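PDB 5AWV: putative hexose oxidase from Nonomuraea sp. ATCC 39727, which probably oxidises a sugar of teicoplanin-type glycopeptide antibiotics, using a covalently attached FAD cofactor. Local coordinates for residues Leu295-Glu300 with Glu385-Met390; Tyr428-Ala433 with Thr443-Leu448. One frame throughout, in Å; residues are numbered along the deposited sequence.

Interaction 1 (Leu295-Glu300 with Glu385-Met390); sequences LMIGNE and ENMTHM
Successive bends in the Met387 side chain, at chi2 (-51°) and chi3 (-61°), curl its SD-CE end back toward the last residues of strand 291-298, while the chain of Met390, extended at chi2, bends at chi3 (-83°) to lay its CE methyl on the amide of Asn299. The two methionines thus fasten the end of helix 377-387 and the turn after it to the end of that strand, in the seven-stranded antiparallel sheet of this FAD-linked oxidase. Met387 CE ends 3.2 Å from Ile297 O, so a methyl group beside sulfur rests against a backbone carbonyl; its SD stays farther off, at 3.9 Å from the same oxygen. Behind this tip, Met387 CG packs on the Ile297 CG2 branch at 4.3 Å. Ile297 also touches Phe267 and Leu271 of helix 264-280, so two helices share this end of the strand.

Beyond the strand, the CB of Asn299 points at the helix end, and its flat amide group is gripped from both polar atoms: OD1 accepts from Gly396 N and ND2 donates to Asp394 O. These bonds fix the rotation of the amide, and Met390 adds an apolar contact to it, its CE lying over a face of the amide, 3.3 Å from Asn299 OD1 and 3.5 Å from Asn299 CG. At the helix end His389 ND1 donates to Glu385 O over 2.9 Å. The two methionine tips also meet each other, Met387 CE lying 3.7 Å from Met390 SD.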
# COMPACT_ATOMS: atom_id res chain seq x y z
N LEU A 295 -11.56 8.88 -12.77
CA LEU A 295 -12.13 10.19 -12.95
C LEU A 295 -11.74 11.06 -11.79
O LEU A 295 -12.17 10.85 -10.70
CB LEU A 295 -13.63 10.11 -13.22
CG LEU A 295 -14.39 11.46 -13.41
CD1 LEU A 295 -13.85 12.28 -14.59
CD2 LEU A 295 -15.86 11.26 -13.54
N MET A 296 -10.92 12.06 -12.05
CA MET A 296 -10.35 12.87 -11.02
C MET A 296 -11.02 14.25 -11.09
O MET A 296 -10.85 14.94 -12.09
CB MET A 296 -8.89 12.97 -11.20
CG MET A 296 -8.15 11.58 -11.16
SD MET A 296 -6.51 11.64 -11.93
CE MET A 296 -5.68 12.33 -10.54
N ILE A 297 -11.83 14.56 -10.09
CA ILE A 297 -12.66 15.73 -10.06
C ILE A 297 -12.00 16.62 -9.01
O ILE A 297 -12.39 16.64 -7.85
CB ILE A 297 -14.10 15.43 -9.73
CG1 ILE A 297 -14.68 14.32 -10.60
CG2 ILE A 297 -14.95 16.70 -9.86
CD1 ILE A 297 -15.95 13.77 -10.05
N GLY A 298 -11.01 17.38 -9.48
CA GLY A 298 -10.17 18.19 -8.62
C GLY A 298 -10.11 19.64 -9.08
O GLY A 298 -10.45 19.94 -10.22
N ASN A 299 -9.73 20.53 -8.15
CA ASN A 299 -9.28 21.89 -8.58
C ASN A 299 -7.87 21.84 -9.18
O ASN A 299 -7.07 20.88 -8.95
CB ASN A 299 -9.45 22.97 -7.49
CG ASN A 299 -8.51 22.75 -6.30
OD1 ASN A 299 -8.38 21.64 -5.81
ND2 ASN A 299 -7.81 23.78 -5.89
N GLU A 300 -7.60 22.85 -10.00
CA GLU A 300 -6.28 23.01 -10.69
C GLU A 300 -5.28 23.66 -9.74
O GLU A 300 -5.56 24.70 -9.17
CB GLU A 300 -6.36 23.94 -11.90
CG GLU A 300 -7.64 23.90 -12.72
CD GLU A 300 -7.49 23.09 -13.98
OE1 GLU A 300 -6.59 23.43 -14.80
OE2 GLU A 300 -8.29 22.13 -14.15
N GLU A 385 -21.98 20.55 -5.38
CA GLU A 385 -22.11 21.62 -4.44
C GLU A 385 -20.84 21.86 -3.65
O GLU A 385 -20.37 22.99 -3.57
CB GLU A 385 -23.32 21.39 -3.50
CG GLU A 385 -23.38 22.13 -2.14
CD GLU A 385 -23.10 23.62 -2.19
OE1 GLU A 385 -22.66 24.22 -1.15
OE2 GLU A 385 -23.32 24.22 -3.29
N ASN A 386 -20.25 20.80 -3.05
CA ASN A 386 -19.03 21.01 -2.32
C ASN A 386 -17.82 21.32 -3.19
O ASN A 386 -16.91 22.14 -2.84
CB ASN A 386 -18.86 19.77 -1.35
CG ASN A 386 -19.89 19.73 -0.28
OD1 ASN A 386 -19.73 20.38 0.73
ND2 ASN A 386 -20.95 19.01 -0.47
N MET A 387 -17.76 20.74 -4.40
CA MET A 387 -16.62 21.01 -5.27
C MET A 387 -16.62 22.46 -5.86
O MET A 387 -15.59 22.90 -6.36
CB MET A 387 -16.58 20.01 -6.45
CG MET A 387 -16.06 18.60 -6.11
SD MET A 387 -14.49 18.56 -5.25
CE MET A 387 -13.45 19.37 -6.46
N THR A 388 -17.78 23.09 -5.91
CA THR A 388 -17.90 24.46 -6.38
C THR A 388 -17.84 25.49 -5.28
O THR A 388 -17.90 26.67 -5.59
CB THR A 388 -19.17 24.64 -7.26
OG1 THR A 388 -20.34 24.18 -6.59
CG2 THR A 388 -19.01 23.91 -8.48
N HIS A 389 -17.70 25.06 -4.02
CA HIS A 389 -17.61 25.90 -2.83
C HIS A 389 -16.44 25.51 -1.95
O HIS A 389 -16.56 24.93 -0.87
CB HIS A 389 -18.96 25.93 -2.15
CG HIS A 389 -19.97 26.58 -3.07
ND1 HIS A 389 -20.93 25.86 -3.76
CD2 HIS A 389 -20.03 27.85 -3.54
CE1 HIS A 389 -21.59 26.69 -4.56
NE2 HIS A 389 -21.08 27.91 -4.44
N MET A 390 -15.28 25.81 -2.50
CA MET A 390 -14.01 25.43 -1.88
C MET A 390 -13.07 26.62 -1.77
O MET A 390 -11.89 26.56 -2.11
CB MET A 390 -13.41 24.20 -2.64
CG MET A 390 -12.97 24.35 -4.06
SD MET A 390 -12.84 22.65 -4.80
CE MET A 390 -11.25 22.26 -4.21

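Interaction 2 (Tyr428-Ala433 with Thr443-Leu448). With T55 (8-methylnonanoic acid), chain Z.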
# COMPACT_ATOMS: atom_id res chain seq x y z
N TYR A 428 -12.31 10.85 -1.44
CA TYR A 428 -12.62 12.25 -1.08
C TYR A 428 -11.42 12.81 -0.41
O TYR A 428 -11.08 12.45 0.73
CB TYR A 428 -13.91 12.27 -0.22
CG TYR A 428 -15.11 11.51 -0.79
CD1 TYR A 428 -15.28 10.17 -0.53
CD2 TYR A 428 -16.08 12.13 -1.60
CE1 TYR A 428 -16.36 9.46 -0.98
CE2 TYR A 428 -17.16 11.41 -2.07
CZ TYR A 428 -17.30 10.08 -1.76
OH TYR A 428 -18.34 9.37 -2.27
N ILE A 429 -10.72 13.73 -1.10
CA ILE A 429 -9.36 14.12 -0.84
C ILE A 429 -9.21 15.61 -0.59
O ILE A 429 -9.83 16.39 -1.28
CB ILE A 429 -8.45 13.79 -2.01
CG1 ILE A 429 -8.52 12.29 -2.33
CG2 ILE A 429 -6.96 14.07 -1.73
CD1 ILE A 429 -8.08 11.98 -3.73
N THR A 430 -8.46 15.98 0.43
CA THR A 430 -7.99 17.38 0.51
C THR A 430 -6.58 17.38 1.03
O THR A 430 -6.16 16.50 1.79
CB THR A 430 -8.97 18.23 1.41
OG1 THR A 430 -8.60 19.63 1.39
CG2 THR A 430 -8.95 17.77 2.88
N GLY A 431 -5.81 18.38 0.62
CA GLY A 431 -4.41 18.56 1.01
C GLY A 431 -4.14 20.07 1.26
O GLY A 431 -4.81 20.93 0.68
N TRP A 432 -3.22 20.36 2.17
CA TRP A 432 -2.96 21.76 2.52
C TRP A 432 -1.47 21.98 2.72
O TRP A 432 -0.75 21.08 3.19
CB TRP A 432 -3.82 22.16 3.71
CG TRP A 432 -3.61 21.35 4.90
CD1 TRP A 432 -2.72 21.59 5.91
CD2 TRP A 432 -4.26 20.12 5.22
NE1 TRP A 432 -2.77 20.57 6.83
CE2 TRP A 432 -3.71 19.66 6.43
CE3 TRP A 432 -5.23 19.33 4.59
CZ2 TRP A 432 -4.16 18.52 7.05
CZ3 TRP A 432 -5.60 18.18 5.17
CH2 TRP A 432 -5.08 17.76 6.38
N ALA A 433 -1.00 23.16 2.29
CA ALA A 433 0.45 23.48 2.32
C ALA A 433 0.87 24.00 3.69
O ALA A 433 1.95 23.71 4.14
CB ALA A 433 0.80 24.50 1.24
N THR A 443 -12.61 20.45 7.68
CA THR A 443 -14.01 20.81 7.65
C THR A 443 -14.67 20.57 6.29
O THR A 443 -15.77 20.03 6.22
CB THR A 443 -14.20 22.30 8.11
OG1 THR A 443 -13.84 22.38 9.51
CG2 THR A 443 -15.63 22.72 7.94
N TRP A 444 -13.98 21.01 5.26
CA TRP A 444 -14.45 20.93 3.89
C TRP A 444 -14.63 19.46 3.45
O TRP A 444 -15.64 19.06 2.95
CB TRP A 444 -13.47 21.68 3.01
CG TRP A 444 -13.93 21.62 1.59
CD1 TRP A 444 -14.89 22.38 1.02
CD2 TRP A 444 -13.54 20.63 0.59
NE1 TRP A 444 -15.11 21.98 -0.30
CE2 TRP A 444 -14.28 20.93 -0.60
CE3 TRP A 444 -12.60 19.59 0.57
CZ2 TRP A 444 -14.19 20.15 -1.79
CZ3 TRP A 444 -12.45 18.83 -0.64
CH2 TRP A 444 -13.26 19.12 -1.79
N VAL A 445 -13.61 18.63 3.65
CA VAL A 445 -13.70 17.22 3.17
C VAL A 445 -14.75 16.44 3.97
O VAL A 445 -15.50 15.61 3.40
CB VAL A 445 -12.28 16.59 3.17
CG1 VAL A 445 -11.86 16.14 4.57
CG2 VAL A 445 -12.22 15.45 2.20
N ARG A 446 -14.86 16.73 5.29
CA ARG A 446 -15.83 16.11 6.12
C ARG A 446 -17.24 16.52 5.74
O ARG A 446 -18.15 15.69 5.77
CB ARG A 446 -15.59 16.31 7.62
CG ARG A 446 -14.34 15.64 8.10
CD ARG A 446 -13.90 16.16 9.45
NE ARG A 446 -12.89 15.26 10.00
CZ ARG A 446 -12.05 15.57 10.97
NH1 ARG A 446 -12.07 16.77 11.55
NH2 ARG A 446 -11.18 14.67 11.39
N LYS A 447 -17.42 17.76 5.31
CA LYS A 447 -18.77 18.18 4.87
C LYS A 447 -19.09 17.45 3.56
O LYS A 447 -20.18 16.98 3.41
CB LYS A 447 -18.90 19.73 4.73
CG LYS A 447 -20.27 20.21 4.33
CD LYS A 447 -20.31 21.74 4.09
CE LYS A 447 -21.74 22.11 3.65
NZ LYS A 447 -21.90 21.87 2.18
N LEU A 448 -18.16 17.45 2.61
CA LEU A 448 -18.30 16.74 1.33
C LEU A 448 -18.76 15.29 1.55
O LEU A 448 -19.78 14.82 0.99
CB LEU A 448 -17.00 16.81 0.58
CG LEU A 448 -16.81 15.82 -0.59
CD1 LEU A 448 -17.82 16.09 -1.67
CD2 LEU A 448 -15.40 16.02 -1.15
CAD T55 Z . -2.75 21.31 -1.47
CAE T55 Z . -1.31 20.88 -1.64
CAG T55 Z . -1.23 19.64 -2.53
CAH T55 Z . -1.86 18.44 -1.82
CAI T55 Z . -1.99 17.24 -2.76
CAJ T55 Z . -2.60 16.04 -2.03
CAK T55 Z . -2.27 14.80 -2.81
CAL T55 Z . -2.65 13.51 -2.06
CAF T55 Z . -0.55 22.03 -2.26
C T55 Z . -2.40 12.32 -3.00
O T55 Z . -1.92 12.46 -4.14
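Thr430 points its CB at the helix, where it lies 4.0 Å from Trp444 CE3, on the six-membered part of the indole. From there the side chain divides. OG1, placed opposite the backbone N (chi1 -174°), skirts the same ring but spends its polarity elsewhere, bonding to Tyr395 O on the neighbouring strand. CG2 goes the other way, into the position flanked by both N and the carbonyl carbon, and ends against Val445, 3.5 Å from its CB and slightly farther from its CG1. The indole runs antiparallel to the threonine side chain and brings its CZ3 edge, in the ring plane, to 3.6 Å from Ile429 O. Its far side is held by NE1, which donates to Asn386 O, so the ring is fixed between sheet and helix 377-387.

Strand 424-432 is followed by helix 438-452, which folds back over one face of the antiparallel sheet: the axes of 428-432 and 443-448 run nearly antiparallel (173°), 8.3 Å apart at closest. Val445 lies opposite Thr430, its CG2 reaching 3.5 Å from Tyr428 O. One turn later Leu448 crosses the Tyr428 side chain at about a right angle, with its CG 3.9 Å from Tyr428 CD2, while the tyrosine hydroxyl goes on to bond with that of Tyr453.

On the face turned from the helix, Ile429 touches the bound aminoglucuronic acid, and Gly431, lacking a side chain, lets the 8-methylnonanoyl chain run alongside, with CAH 3.8 Å from Gly431 CA and CAD closer still, 3.0 Å from Gly431 O.

In the fold
Along the chain the two contacts follow one another, interaction 1 first, and their centres lie 10 Å apart on one antiparallel sheet. Strand 395-402 separates their strands, 291-298 and 424-432, in that sheet, and helices 377-387 and 438-452 pack side by side on it. The helices are tied directly: Asn386 of interaction 1 probably takes a hydrogen bond at OD1 from Lys447 NZ of interaction 2, and Met390 packs on Trp444. Together the contacts build a helical layer behind the sheet, whose other face at strand 424-432 meets the bound sugar and acyl chain of the teicoplanin complex.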